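Local coordinates for protein alanine glyoxylate transaminase (Thermococcus litoralis, PDB 2ZC0) that probably transfers the amino group of alanine to glyoxylate, using pyridoxal 5'-phosphate as its cofactor, at residues Y295-Y299 with H300-A304; D43-P46 with E47-P50; D2-K5 with Y6-G9; I264-K267 with V268-K272. One frame throughout, in Å; residues are numbered along the deposited sequence.

Interaction 1. Residues Y295-Y299 with H300-A304; sequences YFEKY and HLEGA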
ATOM      1  N   TYR A 295     -33.215  18.113  26.482  1.00 57.36           N
ATOM      2  CA  TYR A 295     -33.968  18.380  25.257  1.00 57.27           C
ATOM      3  C   TYR A 295     -34.144  17.149  24.379  1.00 56.75           C
ATOM      4  O   TYR A 295     -34.912  17.174  23.417  1.00 56.29           O
ATOM      5  CB  TYR A 295     -33.300  19.508  24.456  1.00 57.48           C
ATOM      6  CG  TYR A 295     -33.436  20.855  25.125  1.00 57.89           C
ATOM      7  CD1 TYR A 295     -32.717  21.962  24.681  1.00 57.25           C
ATOM      8  CD2 TYR A 295     -34.273  21.015  26.228  1.00 58.44           C
ATOM      9  CE1 TYR A 295     -32.829  23.194  25.327  1.00 58.52           C
ATOM     10  CE2 TYR A 295     -34.391  22.233  26.872  1.00 58.88           C
ATOM     11  CZ  TYR A 295     -33.670  23.316  26.424  1.00 58.37           C
ATOM     12  OH  TYR A 295     -33.788  24.505  27.097  1.00 60.15           O
ATOM     13  N   PHE A 296     -33.427  16.075  24.694  1.00 56.54           N
ATOM     14  CA  PHE A 296     -33.567  14.848  23.918  1.00 56.10           C
ATOM     15  C   PHE A 296     -34.953  14.304  24.232  1.00 57.85           C
ATOM     16  O   PHE A 296     -35.653  13.791  23.357  1.00 57.11           O
ATOM     17  CB  PHE A 296     -32.510  13.816  24.318  1.00 53.92           C
ATOM     18  CG  PHE A 296     -32.619  12.518  23.559  1.00 52.15           C
ATOM     19  CD1 PHE A 296     -32.445  12.492  22.175  1.00 51.01           C
ATOM     20  CD2 PHE A 296     -32.923  11.329  24.218  1.00 52.19           C
ATOM     21  CE1 PHE A 296     -32.574  11.303  21.459  1.00 48.90           C
ATOM     22  CE2 PHE A 296     -33.055  10.134  23.512  1.00 50.08           C
ATOM     23  CZ  PHE A 296     -32.879  10.123  22.127  1.00 50.07           C
ATOM     24  N   GLU A 297     -35.337  14.428  25.500  1.00 58.86           N
ATOM     25  CA  GLU A 297     -36.638  13.963  25.957  1.00 59.73           C
ATOM     26  C   GLU A 297     -37.709  14.933  25.483  1.00 59.86           C
ATOM     27  O   GLU A 297     -38.681  14.550  24.831  1.00 59.62           O
ATOM     28  CB  GLU A 297     -36.671  13.905  27.485  1.00 61.30           C
ATOM     29  CG  GLU A 297     -36.961  12.537  28.069  1.00 64.79           C
ATOM     30  CD  GLU A 297     -38.115  12.563  29.064  1.00 68.92           C
ATOM     31  OE1 GLU A 297     -38.163  11.678  29.951  1.00 70.49           O
ATOM     32  OE2 GLU A 297     -38.982  13.461  28.954  1.00 70.99           O
ATOM     33  N   LYS A 298     -37.502  16.203  25.812  1.00 59.94           N
ATOM     34  CA  LYS A 298     -38.444  17.261  25.481  1.00 59.38           C
ATOM     35  C   LYS A 298     -38.693  17.563  24.008  1.00 58.02           C
ATOM     36  O   LYS A 298     -39.811  17.911  23.641  1.00 59.25           O
ATOM     37  CB  LYS A 298     -38.035  18.554  26.196  1.00 59.47           C
ATOM     38  CG  LYS A 298     -38.962  19.732  25.912  1.00 61.20           C
ATOM     39  CD  LYS A 298     -38.677  20.914  26.825  1.00 62.26           C
ATOM     40  CE  LYS A 298     -39.694  22.029  26.621  1.00 62.44           C
ATOM     41  NZ  LYS A 298     -39.601  23.082  27.677  1.00 65.06           N
ATOM     42  N   TYR A 299     -37.681  17.437  23.155  1.00 57.23           N
ATOM     43  CA  TYR A 299     -37.884  17.764  21.744  1.00 55.93           C
ATOM     44  C   TYR A 299     -37.805  16.627  20.744  1.00 55.15           C
ATOM     45  O   TYR A 299     -38.446  16.683  19.694  1.00 55.58           O
ATOM     46  CB  TYR A 299     -36.919  18.866  21.313  1.00 55.08           C
ATOM     47  CG  TYR A 299     -37.169  20.182  21.998  1.00 56.53           C
ATOM     48  CD1 TYR A 299     -36.430  20.561  23.115  1.00 57.20           C
ATOM     49  CD2 TYR A 299     -38.163  21.044  21.536  1.00 56.57           C
ATOM     50  CE1 TYR A 299     -36.672  21.771  23.758  1.00 59.40           C
ATOM     51  CE2 TYR A 299     -38.418  22.249  22.166  1.00 57.83           C
ATOM     52  CZ  TYR A 299     -37.670  22.611  23.276  1.00 60.50           C
ATOM     53  OH  TYR A 299     -37.922  23.814  23.903  1.00 62.46           O
ATOM     54  N   HIS A 300     -37.018  15.603  21.049  1.00 54.86           N
ATOM     55  CA  HIS A 300     -36.886  14.481  20.136  1.00 54.38           C
ATOM     56  C   HIS A 300     -37.803  13.325  20.501  1.00 56.40           C
ATOM     57  O   HIS A 300     -38.620  12.900  19.688  1.00 56.90           O
ATOM     58  CB  HIS A 300     -35.432  13.998  20.091  1.00 53.72           C
ATOM     59  CG  HIS A 300     -35.191  12.903  19.097  1.00 52.00           C
ATOM     60  ND1 HIS A 300     -35.379  11.571  19.394  1.00 50.97           N
ATOM     61  CD2 HIS A 300     -34.827  12.950  17.793  1.00 50.13           C
ATOM     62  CE1 HIS A 300     -35.144  10.844  18.316  1.00 50.19           C
ATOM     63  NE2 HIS A 300     -34.808  11.658  17.330  1.00 49.93           N
ATOM     64  N   LEU A 301     -37.677  12.814  21.721  1.00 58.15           N
ATOM     65  CA  LEU A 301     -38.512  11.696  22.151  1.00 61.28           C
ATOM     66  C   LEU A 301     -40.009  11.976  22.081  1.00 62.27           C
ATOM     67  O   LEU A 301     -40.776  11.138  21.603  1.00 62.37           O
ATOM     68  CB  LEU A 301     -38.147  11.269  23.577  1.00 60.53           C
ATOM     69  CG  LEU A 301     -36.813  10.550  23.757  1.00 60.30           C
ATOM     70  CD1 LEU A 301     -36.635  10.177  25.217  1.00 59.29           C
ATOM     71  CD2 LEU A 301     -36.774   9.305  22.876  1.00 60.01           C
ATOM     72  N   GLU A 302     -40.426  13.146  22.556  1.00 63.53           N
ATOM     73  CA  GLU A 302     -41.845  13.494  22.548  1.00 65.14           C
ATOM     74  C   GLU A 302     -42.191  14.508  21.465  1.00 65.30           C
ATOM     75  O   GLU A 302     -43.274  15.098  21.470  1.00 65.71           O
ATOM     76  CB  GLU A 302     -42.268  14.033  23.919  1.00 66.18           C
ATOM     77  CG  GLU A 302     -41.579  15.321  24.332  1.00 68.29           C
ATOM     78  CD  GLU A 302     -41.933  15.739  25.751  1.00 70.30           C
ATOM     79  OE1 GLU A 302     -41.720  14.926  26.683  1.00 70.73           O
ATOM     80  OE2 GLU A 302     -42.417  16.880  25.934  1.00 70.62           O
ATOM     81  N   GLY A 303     -41.264  14.705  20.533  1.00 65.21           N
ATOM     82  CA  GLY A 303     -41.492  15.643  19.449  1.00 63.43           C
ATOM     83  C   GLY A 303     -41.135  15.040  18.104  1.00 62.65           C
ATOM     84  O   GLY A 303     -41.971  14.413  17.451  1.00 61.66           O
ATOM     85  N   ALA A 304     -39.880  15.218  17.702  1.00 61.55           N
ATOM     86  CA  ALA A 304     -39.395  14.705  16.426  1.00 60.08           C
ATOM     87  C   ALA A 304     -39.744  13.236  16.193  1.00 58.71           C
ATOM     88  O   ALA A 304     -40.320  12.885  15.164  1.00 57.72           O
ATOM     89  CB  ALA A 304     -37.887  14.906  16.330  1.00 59.74           C
TER

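Interaction 2. Residues D43-P46 with E47-P50; sequences DPDP and ELIP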
ATOM      1  N   ASP A  43     -31.610  13.532   5.168  1.00 45.47           N
ATOM      2  CA  ASP A  43     -31.633  14.586   6.163  1.00 46.29           C
ATOM      3  C   ASP A  43     -32.818  14.492   7.113  1.00 47.28           C
ATOM      4  O   ASP A  43     -33.848  13.915   6.785  1.00 48.84           O
ATOM      5  CB  ASP A  43     -31.662  15.950   5.471  1.00 44.11           C
ATOM      6  CG  ASP A  43     -30.356  16.278   4.792  1.00 44.49           C
ATOM      7  OD1 ASP A  43     -29.372  16.532   5.515  1.00 42.99           O
ATOM      8  OD2 ASP A  43     -30.306  16.275   3.546  1.00 42.35           O
ATOM      9  N   PRO A  44     -32.668  15.023   8.332  1.00 47.87           N
ATOM     10  CA  PRO A  44     -33.782  14.983   9.279  1.00 48.84           C
ATOM     11  C   PRO A  44     -34.663  16.154   8.847  1.00 49.19           C
ATOM     12  O   PRO A  44     -34.228  16.955   8.017  1.00 47.47           O
ATOM     13  CB  PRO A  44     -33.101  15.254  10.610  1.00 49.19           C
ATOM     14  CG  PRO A  44     -31.994  16.198  10.217  1.00 48.98           C
ATOM     15  CD  PRO A  44     -31.439  15.497   8.991  1.00 47.66           C
ATOM     16  N   ASP A  45     -35.880  16.262   9.380  1.00 48.49           N
ATOM     17  CA  ASP A  45     -36.751  17.390   9.026  1.00 48.17           C
ATOM     18  C   ASP A  45     -36.250  18.592   9.820  1.00 47.52           C
ATOM     19  O   ASP A  45     -36.221  18.554  11.048  1.00 47.86           O
ATOM     20  CB  ASP A  45     -38.207  17.111   9.422  1.00 49.11           C
ATOM     21  CG  ASP A  45     -39.182  18.164   8.886  1.00 49.69           C
ATOM     22  OD1 ASP A  45     -38.833  19.368   8.823  1.00 49.48           O
ATOM     23  OD2 ASP A  45     -40.320  17.786   8.538  1.00 51.42           O
ATOM     24  N   PRO A  46     -35.854  19.673   9.133  1.00 47.44           N
ATOM     25  CA  PRO A  46     -35.355  20.874   9.811  1.00 49.08           C
ATOM     26  C   PRO A  46     -36.407  21.570  10.669  1.00 50.61           C
ATOM     27  O   PRO A  46     -36.075  22.377  11.543  1.00 52.41           O
ATOM     28  CB  PRO A  46     -34.860  21.745   8.655  1.00 47.86           C
ATOM     29  CG  PRO A  46     -35.788  21.369   7.542  1.00 48.05           C
ATOM     30  CD  PRO A  46     -35.886  19.867   7.672  1.00 47.63           C
ATOM     31  N   GLU A  47     -37.675  21.252  10.420  1.00 51.55           N
ATOM     32  CA  GLU A  47     -38.777  21.836  11.180  1.00 51.70           C
ATOM     33  C   GLU A  47     -39.091  20.993  12.415  1.00 52.21           C
ATOM     34  O   GLU A  47     -39.735  21.469  13.348  1.00 51.92           O
ATOM     35  CB  GLU A  47     -40.032  21.972  10.301  1.00 53.11           C
ATOM     36  CG  GLU A  47     -39.856  22.868   9.074  1.00 53.98           C
ATOM     37  CD  GLU A  47     -39.081  24.138   9.380  1.00 55.80           C
ATOM     38  OE1 GLU A  47     -39.386  24.802  10.395  1.00 55.16           O
ATOM     39  OE2 GLU A  47     -38.164  24.471   8.599  1.00 58.06           O
ATOM     40  N   LEU A  48     -38.643  19.737  12.423  1.00 51.78           N
ATOM     41  CA  LEU A  48     -38.876  18.875  13.580  1.00 51.42           C
ATOM     42  C   LEU A  48     -37.726  19.025  14.570  1.00 51.90           C
ATOM     43  O   LEU A  48     -37.742  18.456  15.664  1.00 52.72           O
ATOM     44  CB  LEU A  48     -39.039  17.407  13.158  1.00 49.82           C
ATOM     45  CG  LEU A  48     -40.285  17.075  12.323  1.00 49.04           C
ATOM     46  CD1 LEU A  48     -40.382  15.574  12.093  1.00 46.00           C
ATOM     47  CD2 LEU A  48     -41.533  17.572  13.058  1.00 47.70           C
ATOM     48  N   ILE A  49     -36.726  19.803  14.176  1.00 52.32           N
ATOM     49  CA  ILE A  49     -35.576  20.066  15.026  1.00 50.99           C
ATOM     50  C   ILE A  49     -35.810  21.438  15.650  1.00 51.99           C
ATOM     51  O   ILE A  49     -36.227  22.377  14.973  1.00 52.96           O
ATOM     52  CB  ILE A  49     -34.274  20.062  14.200  1.00 51.20           C
ATOM     53  CG1 ILE A  49     -33.965  18.623  13.766  1.00 51.69           C
ATOM     54  CG2 ILE A  49     -33.126  20.679  15.007  1.00 49.83           C
ATOM     55  CD1 ILE A  49     -32.754  18.475  12.871  1.00 50.79           C
ATOM     56  N   PRO A  50     -35.560  21.566  16.961  1.00 51.43           N
ATOM     57  CA  PRO A  50     -35.755  22.837  17.663  1.00 49.81           C
ATOM     58  C   PRO A  50     -34.714  23.870  17.267  1.00 49.76           C
ATOM     59  O   PRO A  50     -33.896  24.285  18.093  1.00 48.87           O
ATOM     60  CB  PRO A  50     -35.656  22.427  19.131  1.00 51.43           C
ATOM     61  CG  PRO A  50     -34.649  21.312  19.095  1.00 50.15           C
ATOM     62  CD  PRO A  50     -35.070  20.518  17.877  1.00 50.94           C
TER

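Interaction 3. Residues D2-K5 with Y6-G9; sequences DYTK and YLAG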
ATOM      1  N   ASP A   2      -1.884  18.116 -17.570  1.00 51.49           N
ATOM      2  CA  ASP A   2      -2.485  16.833 -17.195  1.00 48.82           C
ATOM      3  C   ASP A   2      -2.135  16.508 -15.740  1.00 47.02           C
ATOM      4  O   ASP A   2      -1.071  15.964 -15.464  1.00 47.44           O
ATOM      5  CB  ASP A   2      -1.956  15.733 -18.124  1.00 47.17           C
ATOM      6  CG  ASP A   2      -2.577  14.367 -17.846  1.00 48.75           C
ATOM      7  OD1 ASP A   2      -2.070  13.370 -18.407  1.00 48.06           O
ATOM      8  OD2 ASP A   2      -3.564  14.282 -17.085  1.00 46.66           O
ATOM      9  N   TYR A   3      -3.025  16.833 -14.807  1.00 45.61           N
ATOM     10  CA  TYR A   3      -2.738  16.569 -13.397  1.00 44.51           C
ATOM     11  C   TYR A   3      -2.854  15.107 -13.047  1.00 43.80           C
ATOM     12  O   TYR A   3      -2.463  14.687 -11.962  1.00 41.43           O
ATOM     13  CB  TYR A   3      -3.667  17.370 -12.495  1.00 43.82           C
ATOM     14  CG  TYR A   3      -3.459  18.854 -12.611  1.00 42.56           C
ATOM     15  CD1 TYR A   3      -4.244  19.623 -13.472  1.00 40.08           C
ATOM     16  CD2 TYR A   3      -2.453  19.488 -11.884  1.00 40.89           C
ATOM     17  CE1 TYR A   3      -4.028  20.994 -13.605  1.00 40.58           C
ATOM     18  CE2 TYR A   3      -2.229  20.855 -12.013  1.00 41.92           C
ATOM     19  CZ  TYR A   3      -3.018  21.600 -12.871  1.00 39.33           C
ATOM     20  OH  TYR A   3      -2.794  22.944 -12.988  1.00 40.04           O
ATOM     21  N   THR A   4      -3.392  14.331 -13.979  1.00 43.52           N
ATOM     22  CA  THR A   4      -3.572  12.909 -13.755  1.00 43.22           C
ATOM     23  C   THR A   4      -2.243  12.209 -13.429  1.00 41.74           C
ATOM     24  O   THR A   4      -2.198  11.322 -12.578  1.00 41.20           O
ATOM     25  CB  THR A   4      -4.264  12.267 -14.982  1.00 43.62           C
ATOM     26  OG1 THR A   4      -5.099  11.201 -14.546  1.00 47.68           O
ATOM     27  CG2 THR A   4      -3.254  11.740 -15.968  1.00 43.06           C
ATOM     28  N   LYS A   5      -1.162  12.643 -14.071  1.00 41.81           N
ATOM     29  CA  LYS A   5       0.166  12.058 -13.869  1.00 41.65           C
ATOM     30  C   LYS A   5       0.736  12.256 -12.466  1.00 40.97           C
ATOM     31  O   LYS A   5       1.662  11.547 -12.056  1.00 40.38           O
ATOM     32  CB  LYS A   5       1.157  12.628 -14.893  1.00 44.32           C
ATOM     33  CG  LYS A   5       0.594  12.754 -16.309  1.00 50.36           C
ATOM     34  CD  LYS A   5       1.669  13.163 -17.326  1.00 52.35           C
ATOM     35  CE  LYS A   5       2.529  11.973 -17.793  1.00 57.17           C
ATOM     36  NZ  LYS A   5       3.316  11.262 -16.723  1.00 56.63           N
ATOM     37  N   TYR A   6       0.194  13.216 -11.725  1.00 38.94           N
ATOM     38  CA  TYR A   6       0.682  13.470 -10.376  1.00 38.27           C
ATOM     39  C   TYR A   6      -0.127  12.727  -9.318  1.00 38.02           C
ATOM     40  O   TYR A   6       0.267  12.677  -8.149  1.00 37.31           O
ATOM     41  CB  TYR A   6       0.677  14.980 -10.089  1.00 41.22           C
ATOM     42  CG  TYR A   6       1.332  15.788 -11.193  1.00 44.23           C
ATOM     43  CD1 TYR A   6       0.614  16.143 -12.337  1.00 45.88           C
ATOM     44  CD2 TYR A   6       2.684  16.152 -11.121  1.00 44.68           C
ATOM     45  CE1 TYR A   6       1.216  16.834 -13.386  1.00 46.87           C
ATOM     46  CE2 TYR A   6       3.297  16.848 -12.171  1.00 44.95           C
ATOM     47  CZ  TYR A   6       2.552  17.182 -13.298  1.00 46.05           C
ATOM     48  OH  TYR A   6       3.118  17.865 -14.348  1.00 48.58           O
ATOM     49  N   LEU A   7      -1.249  12.138  -9.725  1.00 34.53           N
ATOM     50  CA  LEU A   7      -2.102  11.410  -8.784  1.00 32.76           C
ATOM     51  C   LEU A   7      -1.401  10.223  -8.142  1.00 28.94           C
ATOM     52  O   LEU A   7      -0.450   9.677  -8.692  1.00 28.11           O
ATOM     53  CB  LEU A   7      -3.376  10.902  -9.487  1.00 31.62           C
ATOM     54  CG  LEU A   7      -4.413  11.929  -9.937  1.00 32.21           C
ATOM     55  CD1 LEU A   7      -5.452  11.230 -10.778  1.00 30.95           C
ATOM     56  CD2 LEU A   7      -5.063  12.602  -8.745  1.00 29.71           C
ATOM     57  N   ALA A   8      -1.852   9.833  -6.958  1.00 27.46           N
ATOM     58  CA  ALA A   8      -1.262   8.665  -6.327  1.00 26.84           C
ATOM     59  C   ALA A   8      -2.016   7.506  -6.980  1.00 27.73           C
ATOM     60  O   ALA A   8      -3.158   7.672  -7.415  1.00 26.91           O
ATOM     61  CB  ALA A   8      -1.512   8.690  -4.829  1.00 24.39           C
ATOM     62  N   GLY A   9      -1.380   6.343  -7.079  1.00 28.59           N
ATOM     63  CA  GLY A   9      -2.058   5.202  -7.668  1.00 25.15           C
ATOM     64  C   GLY A   9      -3.366   4.950  -6.929  1.00 25.43           C
ATOM     65  O   GLY A   9      -4.396   4.744  -7.548  1.00 26.00           O
TER

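Interaction 4. Residues I264-K267 with V268-K272; sequences ILKK and VLMQK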
ATOM      1  N   ILE A 264      -6.719  -0.357  19.506  1.00 35.20           N
ATOM      2  CA  ILE A 264      -7.479   0.272  18.428  1.00 32.04           C
ATOM      3  C   ILE A 264      -7.820   1.697  18.852  1.00 31.55           C
ATOM      4  O   ILE A 264      -7.567   2.649  18.107  1.00 29.88           O
ATOM      5  CB  ILE A 264      -8.770  -0.522  18.100  1.00 33.06           C
ATOM      6  CG1 ILE A 264      -8.400  -1.812  17.371  1.00 32.60           C
ATOM      7  CG2 ILE A 264      -9.708   0.310  17.233  1.00 31.46           C
ATOM      8  CD1 ILE A 264      -9.559  -2.750  17.178  1.00 35.42           C
ATOM      9  N   LEU A 265      -8.365   1.854  20.057  1.00 29.63           N
ATOM     10  CA  LEU A 265      -8.701   3.191  20.556  1.00 31.11           C
ATOM     11  C   LEU A 265      -7.462   4.106  20.578  1.00 32.37           C
ATOM     12  O   LEU A 265      -7.536   5.282  20.195  1.00 30.14           O
ATOM     13  CB  LEU A 265      -9.284   3.092  21.969  1.00 31.16           C
ATOM     14  CG  LEU A 265      -9.441   4.403  22.749  1.00 31.24           C
ATOM     15  CD1 LEU A 265     -10.546   5.248  22.128  1.00 31.62           C
ATOM     16  CD2 LEU A 265      -9.776   4.068  24.214  1.00 33.73           C
ATOM     17  N   LYS A 266      -6.336   3.549  21.024  1.00 31.40           N
ATOM     18  CA  LYS A 266      -5.073   4.286  21.116  1.00 34.06           C
ATOM     19  C   LYS A 266      -4.627   4.821  19.751  1.00 33.17           C
ATOM     20  O   LYS A 266      -4.252   5.989  19.625  1.00 31.55           O
ATOM     21  CB  LYS A 266      -3.975   3.375  21.689  1.00 36.95           C
ATOM     22  CG  LYS A 266      -2.596   4.017  21.875  1.00 38.57           C
ATOM     23  CD  LYS A 266      -1.522   2.936  22.076  1.00 42.33           C
ATOM     24  CE  LYS A 266      -0.191   3.511  22.593  1.00 46.98           C
ATOM     25  NZ  LYS A 266      -0.235   3.912  24.034  1.00 48.14           N
ATOM     26  N   LYS A 267      -4.678   3.965  18.735  1.00 30.31           N
ATOM     27  CA  LYS A 267      -4.279   4.359  17.395  1.00 30.10           C
ATOM     28  C   LYS A 267      -5.286   5.269  16.710  1.00 30.27           C
ATOM     29  O   LYS A 267      -4.915   6.130  15.923  1.00 28.71           O
ATOM     30  CB  LYS A 267      -4.020   3.128  16.524  1.00 29.85           C
ATOM     31  CG  LYS A 267      -2.686   2.471  16.813  1.00 32.84           C
ATOM     32  CD  LYS A 267      -1.553   3.499  16.623  1.00 34.10           C
ATOM     33  CE  LYS A 267      -0.201   2.898  16.921  1.00 36.62           C
ATOM     34  NZ  LYS A 267       0.765   3.213  15.821  1.00 32.66           N
ATOM     35  N   VAL A 268      -6.565   5.079  16.987  1.00 31.61           N
ATOM     36  CA  VAL A 268      -7.547   5.948  16.372  1.00 32.86           C
ATOM     37  C   VAL A 268      -7.347   7.361  16.891  1.00 34.47           C
ATOM     38  O   VAL A 268      -7.571   8.332  16.179  1.00 34.28           O
ATOM     39  CB  VAL A 268      -8.965   5.521  16.701  1.00 35.16           C
ATOM     40  CG1 VAL A 268      -9.932   6.636  16.316  1.00 35.48           C
ATOM     41  CG2 VAL A 268      -9.304   4.243  15.943  1.00 33.09           C
ATOM     42  N   LEU A 269      -6.926   7.456  18.145  1.00 36.31           N
ATOM     43  CA  LEU A 269      -6.696   8.733  18.792  1.00 36.78           C
ATOM     44  C   LEU A 269      -5.379   9.385  18.313  1.00 36.26           C
ATOM     45  O   LEU A 269      -5.349  10.578  18.049  1.00 36.89           O
ATOM     46  CB  LEU A 269      -6.672   8.519  20.307  1.00 38.93           C
ATOM     47  CG  LEU A 269      -7.578   9.361  21.218  1.00 42.38           C
ATOM     48  CD1 LEU A 269      -8.951   9.565  20.595  1.00 42.71           C
ATOM     49  CD2 LEU A 269      -7.697   8.646  22.574  1.00 42.45           C
ATOM     50  N   MET A 270      -4.305   8.599  18.212  1.00 34.82           N
ATOM     51  CA  MET A 270      -3.000   9.099  17.766  1.00 31.60           C
ATOM     52  C   MET A 270      -3.041   9.715  16.383  1.00 31.49           C
ATOM     53  O   MET A 270      -2.351  10.688  16.119  1.00 26.93           O
ATOM     54  CB  MET A 270      -1.961   7.982  17.721  1.00 33.28           C
ATOM     55  CG  MET A 270      -1.313   7.578  19.029  1.00 36.93           C
ATOM     56  SD  MET A 270       0.107   6.447  18.700  1.00 39.38           S
ATOM     57  CE  MET A 270       0.591   6.024  20.382  1.00 39.78           C
ATOM     58  N   GLN A 271      -3.835   9.133  15.488  1.00 30.56           N
ATOM     59  CA  GLN A 271      -3.913   9.651  14.123  1.00 29.74           C
ATOM     60  C   GLN A 271      -4.883  10.812  13.925  1.00 31.12           C
ATOM     61  O   GLN A 271      -4.727  11.583  12.982  1.00 30.73           O
ATOM     62  CB  GLN A 271      -4.294   8.535  13.145  1.00 28.94           C
ATOM     63  CG  GLN A 271      -5.688   7.976  13.373  1.00 28.46           C
ATOM     64  CD  GLN A 271      -6.254   7.186  12.188  1.00 31.29           C
ATOM     65  OE1 GLN A 271      -5.541   6.842  11.242  1.00 28.98           O
ATOM     66  NE2 GLN A 271      -7.543   6.887  12.253  1.00 25.95           N
ATOM     67  N   LYS A 272      -5.860  10.952  14.821  1.00 30.29           N
ATOM     68  CA  LYS A 272      -6.893  11.977  14.679  1.00 30.55           C
ATOM     69  C   LYS A 272      -6.554  13.470  14.595  1.00 29.95           C
ATOM     70  O   LYS A 272      -7.118  14.164  13.751  1.00 28.91           O
ATOM     71  CB  LYS A 272      -7.963  11.774  15.754  1.00 31.01           C
ATOM     72  CG  LYS A 272      -9.279  12.470  15.454  1.00 31.06           C
ATOM     73  CD  LYS A 272     -10.359  12.030  16.446  1.00 34.80           C
ATOM     74  CE  LYS A 272     -11.682  12.711  16.156  1.00 30.25           C
ATOM     75  NZ  LYS A 272     -11.572  14.170  16.364  1.00 32.03           N
TER

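Interaction 1. Residues Y295-Y299 with H300-A304
Phe296 and His300 both turn CG trans to their own backbone N (chi1 179° and -176°), and since they sit four residues apart on one helix, this shared torsion sends the two rings off the same flank, side by side and pointing the same way. The planes are almost parallel, 10° from each other, but they are slid so far that the rings barely overlap: the centroids lie 5.1 Å apart. The nearest atoms are Phe296 CE1 and His300 ND1, 3.5 Å apart. Leu301 also approaches the phenyl ring, its CG 4.2 Å from the Phe296 centroid in an off-centre CH-pi contact.

The backbone beneath illustrates how a long helix can widen near its start. After a first regular bond from Tyr299 N to Tyr295 O, three amides reach back five residues, in pi-type fashion: Leu301 N donates to Phe296 O at 2.8 Å, Glu302 N to Glu297 O at 3.2 Å, and Ala304 N to Tyr299 O at 2.9 Å. Phe296 O also takes a weak bond from His300 N. On the outer flank the Glu302 side chain folds back over the carbonyls, its CG 3.0 Å from Glu297 O, while its OE1 comes within 3.8 Å of Glu297 OE2, a like-charge approach between exposed carboxylates that solvent would be expected to screen. The Phe296 ring, by contrast, is buried and is met in T-shaped fashion by Phe87 and Tyr91 of helix 78-91, and Tyr290 of helix 281-292 packs against both Phe296 and His300.

Interaction 2. Residues D43-P46 with E47-P50
Asp45 OD1 accepts the backbone N of Glu47 at 2.7 Å, and this short bond ties the acid to the turn that follows it. The amide comes to the anti side of the carboxylate, 30° out of its plane. A chi1 of -171° swings the Asp45 carboxylate away from its own N and puts OD1 by the amide two residues on, the definition of an Asx turn. A beta turn is superimposed on it: Leu48 N donates to Asp45 O at 3.0 Å, from well above the carbonyl plane, with Pro46 and Glu47 at the corner in backbone conformations close to type I.

Apolar groups fill the sides of the turn. Leu48 sets CG 3.6 Å from Asp45 CB, packing against the root of the acid. Beyond the turn, Ile49 reaches back past the Asp45 carbonyl, with CG1 3.5 Å from Asp45 O, and its terminal CD1 ends 3.6 Å from Pro44 CG. The bend leads straight into helix 51-64, with Pro50 at the N-cap position, and its outer surface meets the second subunit, where Pro66 packs on Pro46 and Glu47, and Val69 on Ile49.

Two acids thus share one tight corner, Asp45 OD1 lying 5.2 Å from Glu47 OE2. Each has a basic partner of its own: Asp45 OD2 forms a salt bridge with Lys311 of helix 295-322, and Glu47 OE2 one with Arg51, which also binds Pro46 O. These cations probably offset the mutual repulsion and favour the ionised form of both carboxylates.

Interaction 3. Residues D2-K5 with Y6-G9
Tyr6 lays its side chain back along the chain that precedes it, over Tyr3 and Asp2. CB starts 3.7 Å from Tyr3 O, and CG rests 3.8 Å from Lys5 C. With CG beside its own backbone N (chi1 -49°), the ring turns one edge to the backbone: CD1 approaches Tyr3 CA at 3.5 Å, and CE1 comes to 3.2 Å from Asp2 O, which lies near the ring plane. At the tip, OH hydrogen-bonds to Asp208 OD1 of the second subunit. The same residue is fixed at its root, where Tyr6 N donates to Tyr3 O at 3.0 Å. The next amide repeats the pattern, Leu7 N to Thr4 O at 3.1 Å, and Leu7 CB and CG fold over that carbonyl.

Neighbouring chains hold the other polar ends: Tyr3 OH binds Gly237 O of the second subunit, Thr4 OG1 binds Gln173 O of the third subunit, and Lys5 NZ forms a salt bridge with Asp208 of the third subunit. Two successive bonds from an amide to the carbonyl three residues back are the mark of a 3-10 turn, here in an N-terminal arm lodged between the second and third subunits, reminiscent of the arm that aspartate aminotransferase lays on its partner.

Interaction 4. Residues I264-K267 with V268-K272
Lys266 and Met270 stand one turn apart on an alpha-helix, side by side and pointing the same way, and come together near their ends: CE of Lys266 is 3.4 Å from CE of Met270, tighter than ordinary carbon contact. Met270 runs out extended beyond CG, and its SD crosses Lys267, 4.0 Å from that residue's CD. Two further pairs line other sides of the helix. Ile264 and Val268 approach through their CG2 methyls at 4.2 Å, and Leu265 and Leu269 make a looser pair through CD1 and CD2.

The spacing of all these pairs is imposed by the backbone of helix 262-272, in which the four amides from Val268 to Gln271 each donate to the carbonyl four residues back, from Val268 N to Ile264 O at 2.9 Å through to Gln271 N to Lys267 O at 3.2 Å. Around this shell, Val102 of strand 101-104 packs on Leu265 and Leu269, and Leu114 of helix 106-118 on Val268. Other subunits bring Ile14 of the second subunit to Met270 and Ala170 of the fourth subunit to Lys266, while Lys267 NZ is gripped by Ile14 O and Ala11 O of the second subunit.

Gln271 NE2 is held within the chain by Leu113 O. At its root, a chi1 of 65° puts CG between the backbone N and the carbonyl carbon, 3.2 Å from Lys267 O.

Interactions 1 and 2 are neighbours in space: Ala304 CB touches Leu48 O at 3.6 Å, and Tyr299 CD2 meets Pro50 CB at 3.7 Å, so the start of helix 295-322 packs against the bend leading into helix 51-64. Interaction 3 lies on the opposite side of the chain's centre from interaction 1, about 40 Å away between nearest atoms. Interactions 1 and 4 are both helical and partly buried, yet one is built on aromatic rings and wide turns, the other on aliphatic, lysine and methionine chains and regular turns. Interactions 2 and 3 are buried turns, a beta turn with an Asx turn and a 3-10 turn. Interactions 2, 3 and 4 touch the second subunit, whereas no other protein chain of the assembly touches interaction 1.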